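Local coordinates for protein Eps1p (PDB 4TW5) that belongs to the protein disulfide isomerase family of yeast, the fragment here comprising two thioredoxin-like domains set side by side, at residues A[187-192]-A[256-261]; A[110-115]-A[195-200]. All coordinates share one frame; numbering follows the deposited sequence.

Contact 1: residues A[187-192]-A[256-261]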
ATOM      1  N   TRP A 187      24.472  -3.896 -11.407  1.00 22.96           N
ATOM      2  CA  TRP A 187      23.428  -4.855 -11.734  1.00 18.26           C
ATOM      3  C   TRP A 187      23.541  -5.413 -13.156  1.00 25.20           C
ATOM      4  O   TRP A 187      23.313  -6.606 -13.392  1.00 22.68           O
ATOM      5  CB  TRP A 187      22.057  -4.248 -11.519  1.00 17.69           C
ATOM      6  CG  TRP A 187      21.005  -5.264 -11.664  1.00 19.96           C
ATOM      7  CD1 TRP A 187      20.071  -5.336 -12.649  1.00 20.87           C
ATOM      8  CD2 TRP A 187      20.805  -6.414 -10.825  1.00 16.29           C
ATOM      9  NE1 TRP A 187      19.282  -6.438 -12.466  1.00 25.23           N
ATOM     10  CE2 TRP A 187      19.726  -7.141 -11.374  1.00 17.57           C
ATOM     11  CE3 TRP A 187      21.451  -6.909  -9.679  1.00 18.48           C
ATOM     12  CZ2 TRP A 187      19.244  -8.339 -10.808  1.00 16.65           C
ATOM     13  CZ3 TRP A 187      20.967  -8.126  -9.098  1.00 19.40           C
ATOM     14  CH2 TRP A 187      19.861  -8.806  -9.667  1.00 17.36           C
ATOM     15  N   LYS A 188      23.908  -4.552 -14.094  1.00 23.49           N
ATOM     16  CA  LYS A 188      24.122  -4.963 -15.462  1.00 25.35           C
ATOM     17  C   LYS A 188      25.281  -5.962 -15.564  1.00 24.20           C
ATOM     18  O   LYS A 188      25.173  -6.970 -16.235  1.00 23.57           O
ATOM     19  CB  LYS A 188      24.411  -3.736 -16.330  1.00 27.87           C
ATOM     20  CG  LYS A 188      24.599  -4.025 -17.808  1.00 30.68           C
ATOM     21  CD  LYS A 188      24.596  -2.716 -18.551  1.00 31.72           C
ATOM     22  CE  LYS A 188      24.733  -2.900 -20.036  1.00 33.06           C
ATOM     23  NZ  LYS A 188      24.631  -1.589 -20.721  1.00 29.05           N
ATOM     24  N   ILE A 189      26.375  -5.692 -14.863  1.00 23.60           N
ATOM     25  CA  ILE A 189      27.530  -6.576 -14.903  1.00 23.85           C
ATOM     26  C   ILE A 189      27.146  -7.953 -14.294  1.00 28.06           C
ATOM     27  O   ILE A 189      27.367  -8.997 -14.911  1.00 28.64           O
ATOM     28  CB  ILE A 189      28.736  -5.932 -14.153  1.00 22.77           C
ATOM     29  CG1 ILE A 189      29.159  -4.636 -14.838  1.00 24.96           C
ATOM     30  CG2 ILE A 189      29.923  -6.860 -14.097  1.00 26.62           C
ATOM     31  CD1 ILE A 189      30.133  -3.785 -14.024  1.00 24.12           C
ATOM     32  N   ILE A 190      26.488  -7.925 -13.139  1.00 22.44           N
ATOM     33  CA  ILE A 190      25.934  -9.113 -12.503  1.00 19.77           C
ATOM     34  C   ILE A 190      25.032  -9.896 -13.425  1.00 23.67           C
ATOM     35  O   ILE A 190      25.068 -11.140 -13.405  1.00 28.59           O
ATOM     36  CB  ILE A 190      25.161  -8.746 -11.245  1.00 21.83           C
ATOM     37  CG1 ILE A 190      26.124  -8.186 -10.208  1.00 27.12           C
ATOM     38  CG2 ILE A 190      24.383  -9.920 -10.701  1.00 13.46           C
ATOM     39  CD1 ILE A 190      25.446  -7.462  -9.086  1.00 26.76           C
ATOM     40  N   SER A 191      24.188  -9.215 -14.197  1.00 19.32           N
ATOM     41  CA  SER A 191      23.260  -9.945 -15.053  1.00 19.29           C
ATOM     42  C   SER A 191      24.013 -10.715 -16.141  1.00 27.67           C
ATOM     43  O   SER A 191      23.670 -11.846 -16.458  1.00 24.93           O
ATOM     44  CB  SER A 191      22.237  -9.022 -15.688  1.00 26.78           C
ATOM     45  OG  SER A 191      22.803  -8.295 -16.758  1.00 28.48           O
ATOM     46  N   ARG A 192      25.059 -10.109 -16.687  1.00 29.35           N
ATOM     47  CA  ARG A 192      25.786 -10.752 -17.763  1.00 33.05           C
ATOM     48  C   ARG A 192      26.665 -11.885 -17.226  1.00 28.84           C
ATOM     49  O   ARG A 192      26.765 -12.908 -17.846  1.00 28.78           O
ATOM     50  CB  ARG A 192      26.617  -9.730 -18.529  1.00 27.44           C
ATOM     51  CG  ARG A 192      25.771  -8.891 -19.499  1.00 35.26           C
ATOM     52  CD  ARG A 192      26.534  -7.702 -20.124  1.00 33.91           C
ATOM     53  NE  ARG A 192      27.791  -8.003 -20.824  1.00 33.08           N
ATOM     54  CZ  ARG A 192      27.883  -8.596 -22.012  1.00 33.92           C
ATOM     55  NH1 ARG A 192      26.795  -8.969 -22.658  1.00 34.21           N
ATOM     56  NH2 ARG A 192      29.069  -8.789 -22.565  1.00 32.30           N
ATOM     57  N   ALA A 256      29.849  -2.116  -4.466  1.00 34.64           N
ATOM     58  CA  ALA A 256      29.948  -1.659  -5.852  1.00 34.92           C
ATOM     59  C   ALA A 256      30.490  -2.787  -6.739  1.00 35.58           C
ATOM     60  O   ALA A 256      30.457  -2.720  -7.964  1.00 34.79           O
ATOM     61  CB  ALA A 256      30.811  -0.452  -5.951  1.00 34.48           C
ATOM     62  N   LYS A 257      31.009  -3.825  -6.106  1.00 33.23           N
ATOM     63  CA  LYS A 257      31.533  -4.957  -6.853  1.00 30.75           C
ATOM     64  C   LYS A 257      30.459  -5.985  -7.125  1.00 33.40           C
ATOM     65  O   LYS A 257      29.574  -6.210  -6.286  1.00 31.07           O
ATOM     66  CB  LYS A 257      32.703  -5.578  -6.107  1.00 31.39           C
ATOM     67  CG  LYS A 257      33.916  -4.665  -6.061  1.00 35.20           C
ATOM     68  CD  LYS A 257      34.872  -5.042  -4.952  1.00 43.69           C
ATOM     69  CE  LYS A 257      35.855  -3.925  -4.670  1.00 50.95           C
ATOM     70  NZ  LYS A 257      36.920  -4.345  -3.721  1.00 61.75           N
ATOM     71  N   SER A 258      30.539  -6.618  -8.294  1.00 30.32           N
ATOM     72  CA  SER A 258      29.537  -7.601  -8.695  1.00 31.48           C
ATOM     73  C   SER A 258      29.744  -8.954  -8.003  1.00 28.41           C
ATOM     74  O   SER A 258      28.814  -9.754  -7.916  1.00 25.86           O
ATOM     75  CB  SER A 258      29.568  -7.808 -10.196  1.00 28.46           C
ATOM     76  OG  SER A 258      30.750  -8.489 -10.550  1.00 35.40           O
ATOM     77  N   ASP A 259      30.949  -9.174  -7.473  1.00 30.56           N
ATOM     78  CA  ASP A 259      31.402 -10.516  -7.115  1.00 34.34           C
ATOM     79  C   ASP A 259      30.572 -11.175  -6.024  1.00 36.06           C
ATOM     80  O   ASP A 259      30.202 -12.354  -6.144  1.00 34.06           O
ATOM     81  CB  ASP A 259      32.863 -10.504  -6.648  1.00 34.54           C
ATOM     82  CG  ASP A 259      33.805  -9.934  -7.671  1.00 42.69           C
ATOM     83  OD1 ASP A 259      33.365  -9.611  -8.801  1.00 54.12           O
ATOM     84  OD2 ASP A 259      35.006  -9.837  -7.354  1.00 50.88           O
ATOM     85  N   GLY A 260      30.301 -10.421  -4.959  1.00 30.20           N
ATOM     86  CA  GLY A 260      29.520 -10.930  -3.848  1.00 25.63           C
ATOM     87  C   GLY A 260      28.158 -11.415  -4.285  1.00 28.63           C
ATOM     88  O   GLY A 260      27.722 -12.504  -3.889  1.00 31.11           O
ATOM     89  N   TYR A 261      27.501 -10.630  -5.132  1.00 21.31           N
ATOM     90  CA  TYR A 261      26.187 -10.990  -5.645  1.00 24.55           C
ATOM     91  C   TYR A 261      26.219 -12.243  -6.568  1.00 29.89           C
ATOM     92  O   TYR A 261      25.347 -13.110  -6.476  1.00 23.87           O
ATOM     93  CB  TYR A 261      25.576  -9.800  -6.391  1.00 26.55           C
ATOM     94  CG  TYR A 261      25.495  -8.556  -5.521  1.00 31.32           C
ATOM     95  CD1 TYR A 261      24.457  -8.377  -4.636  1.00 24.66           C
ATOM     96  CD2 TYR A 261      26.471  -7.582  -5.581  1.00 25.00           C
ATOM     97  CE1 TYR A 261      24.392  -7.280  -3.833  1.00 26.94           C
ATOM     98  CE2 TYR A 261      26.408  -6.468  -4.779  1.00 30.53           C
ATOM     99  CZ  TYR A 261      25.365  -6.327  -3.904  1.00 28.03           C
ATOM    100  OH  TYR A 261      25.282  -5.219  -3.097  1.00 32.86           O
TER
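Ile-190 and Ser-258 bring the backbones closest, their CA atoms 5.5 Å apart where helix 180-196 passes the turn that leads into the short C-terminal helix 259-265. An approach this near suits a small residue, and Ser-258 is one. Its CB rests on CG1 of Ile-190 at 3.5 Å, while CG2 of Ile-189 lies 4.0 Å from Ser-258 OG, at the flank of the same side chain. The Ile-190 branch that does the work is the longer one: CG1 lies anti to the carbonyl carbon (chi1 -66°), and CD1 continues past the serine to the root of Tyr-261, 3.6 Å from its CB. The same methyl is 3.7 Å from Tyr-261 CD2 and meets the ring at a slant. The phenol continues away from Ile-190, stacks on Tyr-250, meets Phe-183 edge-to-face, and is tied through OH to the backbone N of Ser-255. Ser-258 OG, with little but hydrocarbon facing it across the contact, is hydrogen-bonded to OE1 of Gln-193, about one turn beyond Ile-190 on helix 180-196. Every touching residue is buried and no hydrogen bond joins the two segments themselves, so the contact between them is apolar packing; the polar ends of Ser-258 and Tyr-261 are satisfied by neighbours, which makes them compatible with an interior otherwise suited to branched aliphatic residues.

Contact 2: residues A[110-115]-A[195-200]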
ATOM      1  N   LEU A 110      36.551 -23.872 -14.222  1.00 38.22           N
ATOM      2  CA  LEU A 110      37.576 -22.956 -14.687  1.00 30.46           C
ATOM      3  C   LEU A 110      37.102 -22.252 -15.945  1.00 33.04           C
ATOM      4  O   LEU A 110      37.244 -21.045 -16.067  1.00 34.62           O
ATOM      5  CB  LEU A 110      38.888 -23.696 -14.948  1.00 39.25           C
ATOM      6  CG  LEU A 110      39.615 -24.138 -13.678  1.00 42.28           C
ATOM      7  CD1 LEU A 110      40.895 -24.903 -14.007  1.00 36.20           C
ATOM      8  CD2 LEU A 110      39.918 -22.907 -12.824  1.00 32.66           C
ATOM      9  N   ILE A 111      36.512 -23.001 -16.873  1.00 36.59           N
ATOM     10  CA  ILE A 111      35.960 -22.383 -18.071  1.00 37.51           C
ATOM     11  C   ILE A 111      34.912 -21.319 -17.717  1.00 33.54           C
ATOM     12  O   ILE A 111      34.949 -20.219 -18.262  1.00 30.98           O
ATOM     13  CB  ILE A 111      35.336 -23.415 -19.017  1.00 33.33           C
ATOM     14  CG1 ILE A 111      36.397 -24.398 -19.504  1.00 43.00           C
ATOM     15  CG2 ILE A 111      34.703 -22.741 -20.239  1.00 33.59           C
ATOM     16  CD1 ILE A 111      37.624 -23.757 -20.077  1.00 41.20           C
ATOM     17  N   ALA A 112      33.998 -21.648 -16.809  1.00 30.59           N
ATOM     18  CA  ALA A 112      32.911 -20.744 -16.431  1.00 34.67           C
ATOM     19  C   ALA A 112      33.485 -19.459 -15.852  1.00 30.32           C
ATOM     20  O   ALA A 112      33.043 -18.369 -16.179  1.00 34.66           O
ATOM     21  CB  ALA A 112      31.958 -21.423 -15.437  1.00 31.95           C
ATOM     22  N   PHE A 113      34.487 -19.615 -15.001  1.00 26.73           N
ATOM     23  CA  PHE A 113      35.207 -18.510 -14.405  1.00 27.80           C
ATOM     24  C   PHE A 113      35.884 -17.616 -15.423  1.00 32.41           C
ATOM     25  O   PHE A 113      35.870 -16.400 -15.272  1.00 35.60           O
ATOM     26  CB  PHE A 113      36.239 -19.028 -13.409  1.00 38.60           C
ATOM     27  CG  PHE A 113      37.109 -17.960 -12.823  1.00 34.56           C
ATOM     28  CD1 PHE A 113      36.581 -16.988 -12.003  1.00 36.73           C
ATOM     29  CD2 PHE A 113      38.466 -17.946 -13.085  1.00 36.95           C
ATOM     30  CE1 PHE A 113      37.399 -16.008 -11.462  1.00 39.95           C
ATOM     31  CE2 PHE A 113      39.287 -16.981 -12.547  1.00 34.45           C
ATOM     32  CZ  PHE A 113      38.757 -16.008 -11.733  1.00 35.35           C
ATOM     33  N   ALA A 114      36.523 -18.189 -16.434  1.00 30.89           N
ATOM     34  CA  ALA A 114      37.104 -17.323 -17.441  1.00 33.92           C
ATOM     35  C   ALA A 114      35.984 -16.567 -18.188  1.00 31.09           C
ATOM     36  O   ALA A 114      36.048 -15.333 -18.335  1.00 33.80           O
ATOM     37  CB  ALA A 114      37.990 -18.110 -18.401  1.00 22.09           C
ATOM     38  N   ARG A 115      34.930 -17.271 -18.593  1.00 24.81           N
ATOM     39  CA  ARG A 115      33.813 -16.602 -19.266  1.00 31.33           C
ATOM     40  C   ARG A 115      33.161 -15.528 -18.381  1.00 29.71           C
ATOM     41  O   ARG A 115      32.817 -14.458 -18.849  1.00 29.49           O
ATOM     42  CB  ARG A 115      32.751 -17.604 -19.708  1.00 31.74           C
ATOM     43  CG  ARG A 115      33.198 -18.527 -20.817  1.00 28.88           C
ATOM     44  CD  ARG A 115      32.171 -19.579 -21.048  1.00 29.41           C
ATOM     45  NE  ARG A 115      32.493 -20.435 -22.174  1.00 43.83           N
ATOM     46  CZ  ARG A 115      31.907 -21.604 -22.403  1.00 44.47           C
ATOM     47  NH1 ARG A 115      30.967 -22.037 -21.574  1.00 41.97           N
ATOM     48  NH2 ARG A 115      32.250 -22.329 -23.464  1.00 45.60           N
ATOM     49  N   ALA A 195      24.542 -14.871 -16.490  1.00 23.88           N
ATOM     50  CA  ALA A 195      24.015 -15.484 -17.694  1.00 29.62           C
ATOM     51  C   ALA A 195      24.883 -16.672 -18.191  1.00 31.67           C
ATOM     52  O   ALA A 195      24.359 -17.607 -18.776  1.00 26.92           O
ATOM     53  CB  ALA A 195      23.872 -14.438 -18.786  1.00 29.23           C
ATOM     54  N   VAL A 196      26.191 -16.627 -17.939  1.00 33.60           N
ATOM     55  CA  VAL A 196      27.111 -17.722 -18.285  1.00 28.41           C
ATOM     56  C   VAL A 196      26.728 -18.969 -17.517  1.00 35.64           C
ATOM     57  O   VAL A 196      26.809 -20.089 -18.028  1.00 40.16           O
ATOM     58  CB  VAL A 196      28.593 -17.360 -17.976  1.00 29.83           C
ATOM     59  CG1 VAL A 196      29.496 -18.608 -17.967  1.00 26.69           C
ATOM     60  CG2 VAL A 196      29.105 -16.334 -18.959  1.00 32.30           C
ATOM     61  N   ASP A 197      26.293 -18.777 -16.278  1.00 33.64           N
ATOM     62  CA  ASP A 197      25.908 -19.912 -15.455  1.00 33.35           C
ATOM     63  C   ASP A 197      24.449 -20.233 -15.604  1.00 28.68           C
ATOM     64  O   ASP A 197      23.904 -21.027 -14.848  1.00 33.81           O
ATOM     65  CB  ASP A 197      26.233 -19.637 -14.003  1.00 31.34           C
ATOM     66  CG  ASP A 197      27.716 -19.645 -13.752  1.00 39.41           C
ATOM     67  OD1 ASP A 197      28.374 -20.632 -14.175  1.00 39.88           O
ATOM     68  OD2 ASP A 197      28.220 -18.658 -13.172  1.00 36.77           O
ATOM     69  N   ASP A 198      23.825 -19.617 -16.599  1.00 27.71           N
ATOM     70  CA  ASP A 198      22.425 -19.882 -16.890  1.00 33.92           C
ATOM     71  C   ASP A 198      21.563 -19.612 -15.641  1.00 29.41           C
ATOM     72  O   ASP A 198      20.606 -20.326 -15.363  1.00 33.59           O
ATOM     73  CB  ASP A 198      22.247 -21.317 -17.385  1.00 31.77           C
ATOM     74  CG  ASP A 198      20.951 -21.521 -18.143  1.00 40.18           C
ATOM     75  OD1 ASP A 198      20.438 -20.540 -18.713  1.00 49.24           O
ATOM     76  OD2 ASP A 198      20.432 -22.661 -18.162  1.00 50.56           O
ATOM     77  N   ILE A 199      21.958 -18.602 -14.874  1.00 30.90           N
ATOM     78  CA  ILE A 199      21.144 -18.040 -13.789  1.00 24.19           C
ATOM     79  C   ILE A 199      20.480 -16.762 -14.314  1.00 29.48           C
ATOM     80  O   ILE A 199      21.137 -15.872 -14.876  1.00 26.95           O
ATOM     81  CB  ILE A 199      22.004 -17.793 -12.539  1.00 24.41           C
ATOM     82  CG1 ILE A 199      22.475 -19.149 -11.985  1.00 19.55           C
ATOM     83  CG2 ILE A 199      21.228 -17.004 -11.459  1.00 22.56           C
ATOM     84  CD1 ILE A 199      23.440 -19.049 -10.860  1.00 20.39           C
ATOM     85  N   ASN A 200      19.166 -16.686 -14.178  1.00 24.20           N
ATOM     86  CA  ASN A 200      18.449 -15.527 -14.672  1.00 25.53           C
ATOM     87  C   ASN A 200      18.557 -14.342 -13.694  1.00 28.54           C
ATOM     88  O   ASN A 200      18.870 -14.522 -12.506  1.00 20.65           O
ATOM     89  CB  ASN A 200      16.995 -15.890 -14.942  1.00 28.07           C
ATOM     90  CG  ASN A 200      16.864 -16.850 -16.109  1.00 28.16           C
ATOM     91  OD1 ASN A 200      17.858 -17.281 -16.659  1.00 37.26           O
ATOM     92  ND2 ASN A 200      15.652 -17.181 -16.484  1.00 30.88           N
TER
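Val-196, near the C-terminal end of helix 180-196, points its two methyls at helix 107-118, its CA 6.8 Å from that of Ala-112. Both methyls straddle Arg-115 CB, CG1 at 3.8 Å and CG2 at 3.9 Å, and CG1 is also 4.0 Å from Ala-112 O. Because CG1 stands anti to the backbone N (chi1 164°), the fork opens onto the arginine's aliphatic stem, and a short branched side chain fits this shallow meeting. The stem runs on, extended from CG to NE, until the guanidinium lies with one face over Ile-111 CG2 and forms a salt bridge with Glu-57. Asp-197 follows, its OD1 3.9 Å from Ala-112 CB; the small methyl of alanine suits a place where the carboxylate comes up beside the helix. The other oxygen, OD2, is in a salt bridge with NE of Arg-116, the residue after Arg-115 on helix 107-118; a charge pair thus flanks the packing of Val-196 on the arginine stem. Asp-198 then takes positive phi (57°) and turns the chain toward Ile-199 and strand 200-205. With a weak bond from Asp-198 N to Ala-195 O, this is a Schellman motif closing a helix, here set against the last helix of a thioredoxin domain.

In the fold
Helix 180-196 belongs to both contacts: contact 1 uses its middle and contact 2 its C-terminal end, and their centres lie 13 Å apart. Along the chain the segments alternate, 110-115, 187-192, 195-200 and 256-261, so the two connections cross. Contact 1 is buried within the second thioredoxin-like domain, joining the helix to the start of helix 259-265 beside the five-stranded sheet. Contact 2 lies nearer the surface and reaches from that domain to helix 107-118, which packs on the four-stranded sheet of the first. One helix is thus held inside its own domain and also meets its neighbour, so it forms part of the interface between the two domains in this structure.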